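Local coordinates for protein purine nucleoside phosphorylase (PDB 3KHS) that probably catalyses the phosphate-dependent cleavage of purine nucleosides to the free base and a pentose 1-phosphate, as expected for purine salvage, at residues Lys8-Trp13 with Ile50-Val55; Ile20-Gly25 with Ser74-Lys79; Ser42-Tyr47 with Ala62-Phe67. All blocks are in the same frame, centred on the assembly; numbering follows the deposited sequence.

Interaction 1: Lys8-Trp13 with Ile50-Val55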
# COMPACT_ATOMS: atom_id res chain seq x y z
N LYS B 8 22.82 17.74 -0.83
CA LYS B 8 23.85 18.69 -1.26
C LYS B 8 25.05 18.66 -0.31
O LYS B 8 26.20 18.69 -0.76
CB LYS B 8 23.26 20.09 -1.32
CG LYS B 8 22.33 20.26 -2.50
CD LYS B 8 21.69 21.62 -2.49
CE LYS B 8 20.58 21.71 -3.52
NZ LYS B 8 19.72 22.91 -3.29
N GLU B 9 24.79 18.58 0.99
CA GLU B 9 25.85 18.54 1.98
C GLU B 9 26.66 17.27 1.77
O GLU B 9 27.89 17.32 1.70
CB GLU B 9 25.25 18.60 3.40
CG GLU B 9 26.13 18.00 4.50
CD GLU B 9 25.44 17.98 5.87
OE1 GLU B 9 24.37 17.32 6.02
OE2 GLU B 9 25.97 18.64 6.79
N THR B 10 25.97 16.14 1.66
CA THR B 10 26.64 14.87 1.43
C THR B 10 27.47 14.96 0.16
O THR B 10 28.60 14.48 0.12
CB THR B 10 25.61 13.75 1.30
OG1 THR B 10 25.06 13.47 2.59
CG2 THR B 10 26.24 12.50 0.73
N ALA B 11 26.92 15.58 -0.88
CA ALA B 11 27.66 15.70 -2.14
C ALA B 11 28.91 16.57 -1.95
O ALA B 11 30.00 16.19 -2.37
CB ALA B 11 26.76 16.30 -3.25
N ALA B 12 28.74 17.73 -1.32
CA ALA B 12 29.86 18.62 -1.09
C ALA B 12 30.97 17.91 -0.33
O ALA B 12 32.15 18.17 -0.55
CB ALA B 12 29.40 19.86 -0.33
N TRP B 13 30.60 16.98 0.56
CA TRP B 13 31.60 16.26 1.33
C TRP B 13 32.33 15.24 0.47
O TRP B 13 33.52 14.98 0.66
CB TRP B 13 30.93 15.56 2.53
CG TRP B 13 31.85 14.78 3.40
CD1 TRP B 13 32.45 15.21 4.56
CD2 TRP B 13 32.24 13.40 3.24
NE1 TRP B 13 33.19 14.19 5.13
CE2 TRP B 13 33.08 13.07 4.34
CE3 TRP B 13 31.97 12.42 2.29
CZ2 TRP B 13 33.64 11.80 4.50
CZ3 TRP B 13 32.53 11.14 2.45
CH2 TRP B 13 33.35 10.85 3.56
N ILE B 50 30.10 7.68 4.70
CA ILE B 50 29.40 8.77 4.06
C ILE B 50 28.30 9.36 4.92
O ILE B 50 27.42 8.65 5.42
CB ILE B 50 28.80 8.35 2.71
CG1 ILE B 50 29.88 7.78 1.80
CG2 ILE B 50 28.12 9.53 2.05
CD1 ILE B 50 29.34 7.36 0.46
N PRO B 51 28.36 10.67 5.13
CA PRO B 51 27.42 11.46 5.91
C PRO B 51 26.00 11.36 5.34
O PRO B 51 25.80 11.52 4.14
CB PRO B 51 27.97 12.87 5.75
CG PRO B 51 29.44 12.66 5.69
CD PRO B 51 29.60 11.42 4.86
N ASN B 52 25.02 11.13 6.21
CA ASN B 52 23.61 11.05 5.79
C ASN B 52 23.18 9.78 5.06
O ASN B 52 21.99 9.57 4.87
CB ASN B 52 23.24 12.26 4.92
CG ASN B 52 23.25 13.57 5.68
OD1 ASN B 52 22.73 13.67 6.78
ND2 ASN B 52 23.83 14.60 5.07
N PHE B 53 24.13 8.95 4.62
CA PHE B 53 23.79 7.70 3.91
C PHE B 53 23.16 6.70 4.86
O PHE B 53 23.64 6.52 5.99
CB PHE B 53 25.04 7.06 3.28
CG PHE B 53 25.04 7.06 1.77
CD1 PHE B 53 24.83 8.22 1.04
CD2 PHE B 53 25.30 5.89 1.07
CE1 PHE B 53 24.86 8.23 -0.35
CE2 PHE B 53 25.34 5.88 -0.33
CZ PHE B 53 25.12 7.05 -1.04
N PRO B 54 22.09 6.03 4.43
CA PRO B 54 21.48 5.04 5.33
C PRO B 54 22.47 3.91 5.58
O PRO B 54 23.37 3.70 4.78
CB PRO B 54 20.26 4.57 4.56
CG PRO B 54 19.89 5.80 3.74
CD PRO B 54 21.24 6.31 3.27
N VAL B 55 22.31 3.19 6.69
CA VAL B 55 23.19 2.07 7.00
C VAL B 55 22.49 0.80 6.50
O VAL B 55 21.27 0.79 6.35
CB VAL B 55 23.42 1.94 8.52
CG1 VAL B 55 24.28 0.73 8.81
CG2 VAL B 55 24.06 3.19 9.06
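T10, on helix 3-15, is the polar centre of this contact: its hydroxyl meets both the backbone and a side chain of the turn formed by I50-F53, a type II beta turn. OG1 donates to the carbonyl oxygen of P51 at 2.6 Å, approaching from above the carbonyl plane, and accepts a hydrogen from ND2 of N52 at 3.0 Å. The first torsion of T10 (chi1 -73°) sets OG1 opposite the carbonyl carbon and beside the backbone N. L6 O, one helical turn earlier, is a further hydrogen-bond partner of OG1. The methyl CG2 leans instead on CG2 of I50, at 3.8 Å.

N52 links the hydroxyl to a second acceptor. ND2 uses its other hydrogen on OE1 of E9, 2.9 Å away, and both acceptors lie close to the plane of the amide. That carboxylate oxygen is met on its anti side and somewhat out of plane, with the carboxylate and amide planes turned 39° apart.

P51 and W13 provide the apolar half. The CD-CG edge of the proline lies over one face of the indole, with CD 3.6 Å from the centroid of the six-membered ring and only 10° off its normal, a CH-pi contact, while CG lies nearer the junction of the two rings. An extended first torsion of W13, CG anti to the backbone N, brings one face of the indole to CD and CG of P51, and CZ3 also comes to 4.3 Å from CG1 of I50. F95 of helix 95-102 packs on both T10 and N52.

The turn thus meets the helix through the CH-pi contact of P51 with W13 and through a polar cluster in which T10 OG1 is both donor and acceptor, while in-plane acceptors for both ND2 hydrogens fix the rotation of the N52 amide.

Interaction 2: Ile20-Gly25 with Ser74-Lys79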
# COMPACT_ATOMS: atom_id res chain seq x y z
N ILE B 20 37.27 15.22 -10.75
CA ILE B 20 36.25 15.45 -11.77
C ILE B 20 34.90 14.99 -11.21
O ILE B 20 34.78 13.89 -10.68
CB ILE B 20 36.55 14.63 -13.06
CG1 ILE B 20 38.06 14.49 -13.25
CG2 ILE B 20 35.93 15.34 -14.27
CD1 ILE B 20 38.46 13.67 -14.46
N ARG B 21 33.89 15.85 -11.30
CA ARG B 21 32.59 15.48 -10.81
C ARG B 21 32.04 14.42 -11.76
O ARG B 21 32.22 14.52 -12.97
CB ARG B 21 31.66 16.69 -10.77
CG ARG B 21 32.17 17.84 -9.90
CD ARG B 21 31.06 18.84 -9.65
NE ARG B 21 30.36 18.58 -8.39
CZ ARG B 21 29.14 19.05 -8.08
NH1 ARG B 21 28.46 19.79 -8.95
NH2 ARG B 21 28.60 18.78 -6.90
N PRO B 22 31.40 13.38 -11.22
CA PRO B 22 30.83 12.32 -12.04
C PRO B 22 29.67 12.86 -12.87
O PRO B 22 28.92 13.72 -12.41
CB PRO B 22 30.37 11.31 -11.00
CG PRO B 22 29.99 12.19 -9.84
CD PRO B 22 31.18 13.11 -9.79
N VAL B 23 29.54 12.39 -14.11
CA VAL B 23 28.46 12.84 -14.97
C VAL B 23 27.48 11.68 -15.22
O VAL B 23 26.30 11.88 -15.58
CB VAL B 23 29.01 13.36 -16.33
CG1 VAL B 23 29.85 12.30 -17.02
CG2 VAL B 23 27.85 13.77 -17.24
N LEU B 24 27.98 10.46 -15.03
CA LEU B 24 27.15 9.27 -15.18
C LEU B 24 27.15 8.46 -13.89
O LEU B 24 28.19 8.26 -13.25
CB LEU B 24 27.65 8.37 -16.31
CG LEU B 24 26.83 7.07 -16.36
CD1 LEU B 24 26.06 6.99 -17.65
CD2 LEU B 24 27.75 5.89 -16.22
N GLY B 25 25.98 7.97 -13.51
CA GLY B 25 25.87 7.18 -12.30
C GLY B 25 25.46 5.73 -12.55
O GLY B 25 24.75 5.43 -13.50
N SER B 74 33.50 10.08 -16.61
CA SER B 74 33.65 10.06 -15.16
C SER B 74 32.31 9.57 -14.57
O SER B 74 31.23 10.14 -14.82
CB SER B 74 33.99 11.45 -14.62
OG SER B 74 33.13 12.41 -15.18
N CYS B 75 32.40 8.49 -13.81
CA CYS B 75 31.22 7.87 -13.22
C CYS B 75 31.33 7.73 -11.71
O CYS B 75 32.44 7.77 -11.13
CB CYS B 75 31.03 6.44 -13.79
SG CYS B 75 31.12 6.16 -15.60
N VAL B 76 30.16 7.56 -11.10
CA VAL B 76 30.04 7.29 -9.67
C VAL B 76 29.22 5.99 -9.69
O VAL B 76 28.19 5.92 -10.36
CB VAL B 76 29.28 8.40 -8.87
CG1 VAL B 76 27.98 8.70 -9.49
CG2 VAL B 76 29.06 7.93 -7.45
N CYS B 77 29.70 4.96 -9.01
CA CYS B 77 29.03 3.68 -8.99
C CYS B 77 28.66 3.21 -7.59
O CYS B 77 29.51 3.15 -6.71
CB CYS B 77 29.91 2.62 -9.64
SG CYS B 77 29.30 0.88 -9.49
N MET B 78 27.38 2.88 -7.40
CA MET B 78 26.86 2.37 -6.14
C MET B 78 27.03 0.86 -6.14
O MET B 78 26.45 0.18 -6.98
CB MET B 78 25.37 2.71 -6.00
CG MET B 78 25.04 4.12 -5.41
SD MET B 78 23.28 4.47 -5.21
CE MET B 78 22.89 3.65 -3.68
N LYS B 79 27.84 0.34 -5.23
CA LYS B 79 28.02 -1.10 -5.10
C LYS B 79 27.09 -1.50 -3.95
O LYS B 79 27.53 -1.62 -2.81
CB LYS B 79 29.47 -1.46 -4.79
CG LYS B 79 30.36 -1.53 -6.03
CD LYS B 79 31.73 -2.10 -5.74
CE LYS B 79 31.71 -3.61 -5.59
NZ LYS B 79 33.09 -4.20 -5.69
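S74, near the start of strand 73-79, faces the R21-V23 backbone. Its CB stands 3.9 Å from the R21 carbonyl oxygen and 4.2 Å from P22 CA. Beyond CB, OG is placed between the backbone N and the carbonyl carbon (chi1 48°); from there it donates to R21 O at 3.2 Å and lies 3.8 Å from V23 CG1, with I20 CG2 farther off.

The S74 carbonyl then accepts two successive amides, V23 N at 2.9 Å and L24 N at 3.3 Å. V23 departs from the extended conformation (psi -22°), and one carbonyl holds two consecutive amides just where strand 24-28 begins. Parallel pairing takes over next: V76 N donates to L24 O at 3.0 Å, and the CA of G25 approaches V76 O.

Side chains fill both faces. CD2 of L24 lies only 3.4 Å from SG of C75, whereas P22 packs its CB and CG on CB of V76, whose other neighbours include L65 and F67 of strand 64-70 and F100 of helix 95-102. V23 and G25 also bond through their backbones to K106, I107 and V109, so strand 24-28 lies between two parallel neighbours, as in the central mixed sheet of the alpha/beta fold of the PNP/MTAP phosphorylase family.

Interaction 3: Ser42-Tyr47 with Ala62-Phe67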
# COMPACT_ATOMS: atom_id res chain seq x y z
N SER B 42 40.15 4.73 -9.75
CA SER B 42 39.07 4.86 -8.80
C SER B 42 39.36 5.15 -7.35
O SER B 42 40.33 4.67 -6.76
CB SER B 42 38.20 3.61 -8.89
OG SER B 42 38.98 2.45 -8.71
N ILE B 43 38.49 5.97 -6.78
CA ILE B 43 38.53 6.32 -5.38
C ILE B 43 37.33 5.57 -4.81
O ILE B 43 36.26 5.54 -5.43
CB ILE B 43 38.35 7.83 -5.19
CG1 ILE B 43 39.51 8.57 -5.85
CG2 ILE B 43 38.28 8.18 -3.71
CD1 ILE B 43 40.87 8.08 -5.38
N THR B 44 37.49 4.96 -3.65
CA THR B 44 36.40 4.22 -3.05
C THR B 44 36.03 4.75 -1.68
O THR B 44 36.90 4.98 -0.84
CB THR B 44 36.76 2.73 -2.94
OG1 THR B 44 36.96 2.20 -4.26
CG2 THR B 44 35.64 1.96 -2.23
N VAL B 45 34.73 4.95 -1.46
CA VAL B 45 34.24 5.45 -0.19
C VAL B 45 33.15 4.54 0.34
O VAL B 45 32.08 4.44 -0.25
CB VAL B 45 33.70 6.88 -0.35
CG1 VAL B 45 33.46 7.49 1.01
CG2 VAL B 45 34.69 7.72 -1.15
N ALA B 46 33.42 3.87 1.47
CA ALA B 46 32.45 2.97 2.08
C ALA B 46 31.21 3.76 2.44
O ALA B 46 31.31 4.94 2.84
CB ALA B 46 33.03 2.38 3.32
N TYR B 47 30.03 3.14 2.30
CA TYR B 47 28.78 3.83 2.65
C TYR B 47 28.81 4.28 4.12
O TYR B 47 28.32 5.35 4.49
CB TYR B 47 27.56 2.92 2.44
CG TYR B 47 27.16 2.70 1.00
CD1 TYR B 47 27.72 3.47 -0.03
CD2 TYR B 47 26.24 1.70 0.65
CE1 TYR B 47 27.39 3.25 -1.35
CE2 TYR B 47 25.90 1.47 -0.67
CZ TYR B 47 26.48 2.25 -1.68
OH TYR B 47 26.16 2.04 -3.01
N ALA B 62 28.97 -2.92 4.26
CA ALA B 62 29.09 -3.83 3.12
C ALA B 62 29.11 -3.04 1.81
O ALA B 62 29.79 -3.43 0.86
CB ALA B 62 27.92 -4.85 3.11
N GLY B 63 28.38 -1.92 1.77
CA GLY B 63 28.31 -1.12 0.57
C GLY B 63 29.34 -0.02 0.35
O GLY B 63 29.84 0.60 1.27
N SER B 64 29.65 0.24 -0.91
CA SER B 64 30.61 1.28 -1.21
C SER B 64 30.28 2.04 -2.47
O SER B 64 29.63 1.53 -3.39
CB SER B 64 32.02 0.70 -1.33
OG SER B 64 32.03 -0.49 -2.10
N LEU B 65 30.73 3.29 -2.50
CA LEU B 65 30.51 4.19 -3.61
C LEU B 65 31.87 4.30 -4.31
O LEU B 65 32.88 4.58 -3.68
CB LEU B 65 30.07 5.54 -3.06
CG LEU B 65 29.25 6.51 -3.90
CD1 LEU B 65 28.06 5.79 -4.48
CD2 LEU B 65 28.80 7.70 -3.02
N ILE B 66 31.89 4.07 -5.62
CA ILE B 66 33.14 4.11 -6.38
C ILE B 66 33.16 5.23 -7.41
O ILE B 66 32.22 5.38 -8.19
CB ILE B 66 33.37 2.76 -7.11
CG1 ILE B 66 33.34 1.61 -6.10
CG2 ILE B 66 34.72 2.75 -7.81
CD1 ILE B 66 33.77 0.29 -6.69
N PHE B 67 34.22 6.03 -7.39
CA PHE B 67 34.34 7.12 -8.37
C PHE B 67 35.48 6.80 -9.30
O PHE B 67 36.59 6.48 -8.85
CB PHE B 67 34.64 8.46 -7.71
CG PHE B 67 33.59 8.90 -6.77
CD1 PHE B 67 33.54 8.39 -5.48
CD2 PHE B 67 32.61 9.81 -7.17
CE1 PHE B 67 32.55 8.78 -4.61
CE2 PHE B 67 31.60 10.20 -6.30
CZ PHE B 67 31.57 9.69 -5.02
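Five backbone hydrogen bonds join S42-Y47 to A62-F67 as antiparallel neighbours, the short strand axes running 162° apart. I43 and F67 exchange two bonds, as do V45 and L65, all of 2.9 Å, making these the hydrogen-bonded pairs; T44 with I66 between them, and A46 with S64 beyond V45-L65, are non-hydrogen-bonded. A fifth bond, Y47 N to G63 O at 2.7 Å, carries the pairing one step past the strand end. CA-H...O contacts accompany these bonds; the shortest, S42 CA to F67 O at 3.0 Å, is at the start of strand 42-46.

The aromatic contact is made by Y47, whose ring lies flat over the G63-S64 peptide, with S64 N 3.6 Å above the centre of the ring and G63 C nearer its rim. CB of L65 touches the edge at CE1, 3.9 Å away. With no side chain at G63, the ring can settle this close to the backbone, and its hydroxyl is held further on by a hydrogen bond to G80 O.

Apolar contacts are split by face. On the side of V45, L65 and F67, V45 CG2 approaches F67 CE1 at 4.2 Å, and W13 and L14 of helix 3-15 pack over these residues. On the other side T44 and I66 run alongside each other, S42 CB reaches I66 CG2, and T44 CG2 meets S64 CB.

Backbone bonds therefore fix the register, while the tyrosine, pinned by its amide, its ring face and its hydroxyl, ties down the end of the strand where the chain turns away.

Interactions 2 and 3 belong to one sheet, and interaction 1 packs on it through interaction 3. Interaction 3 is joined to the 74-79 strand of interaction 2 by probable hydrogen bonds from C77 N to I66 O (2.7 Å) and from K79 N to S64 O (2.8 Å), so 42-46, 64-70, 73-79 and 24-28 follow one another in a single mixed sheet. Interaction 1 lies against the V45 and L65 face of that sheet: I50 CD1 packs on L65 CD2 at 3.5 Å, and F53 CE2 on Y47 CD1 at 3.4 Å. Interactions 1 and 2 do not touch: their nearest atoms are about 5 Å apart and their centres about 15 Å, and interaction 3 bridges them.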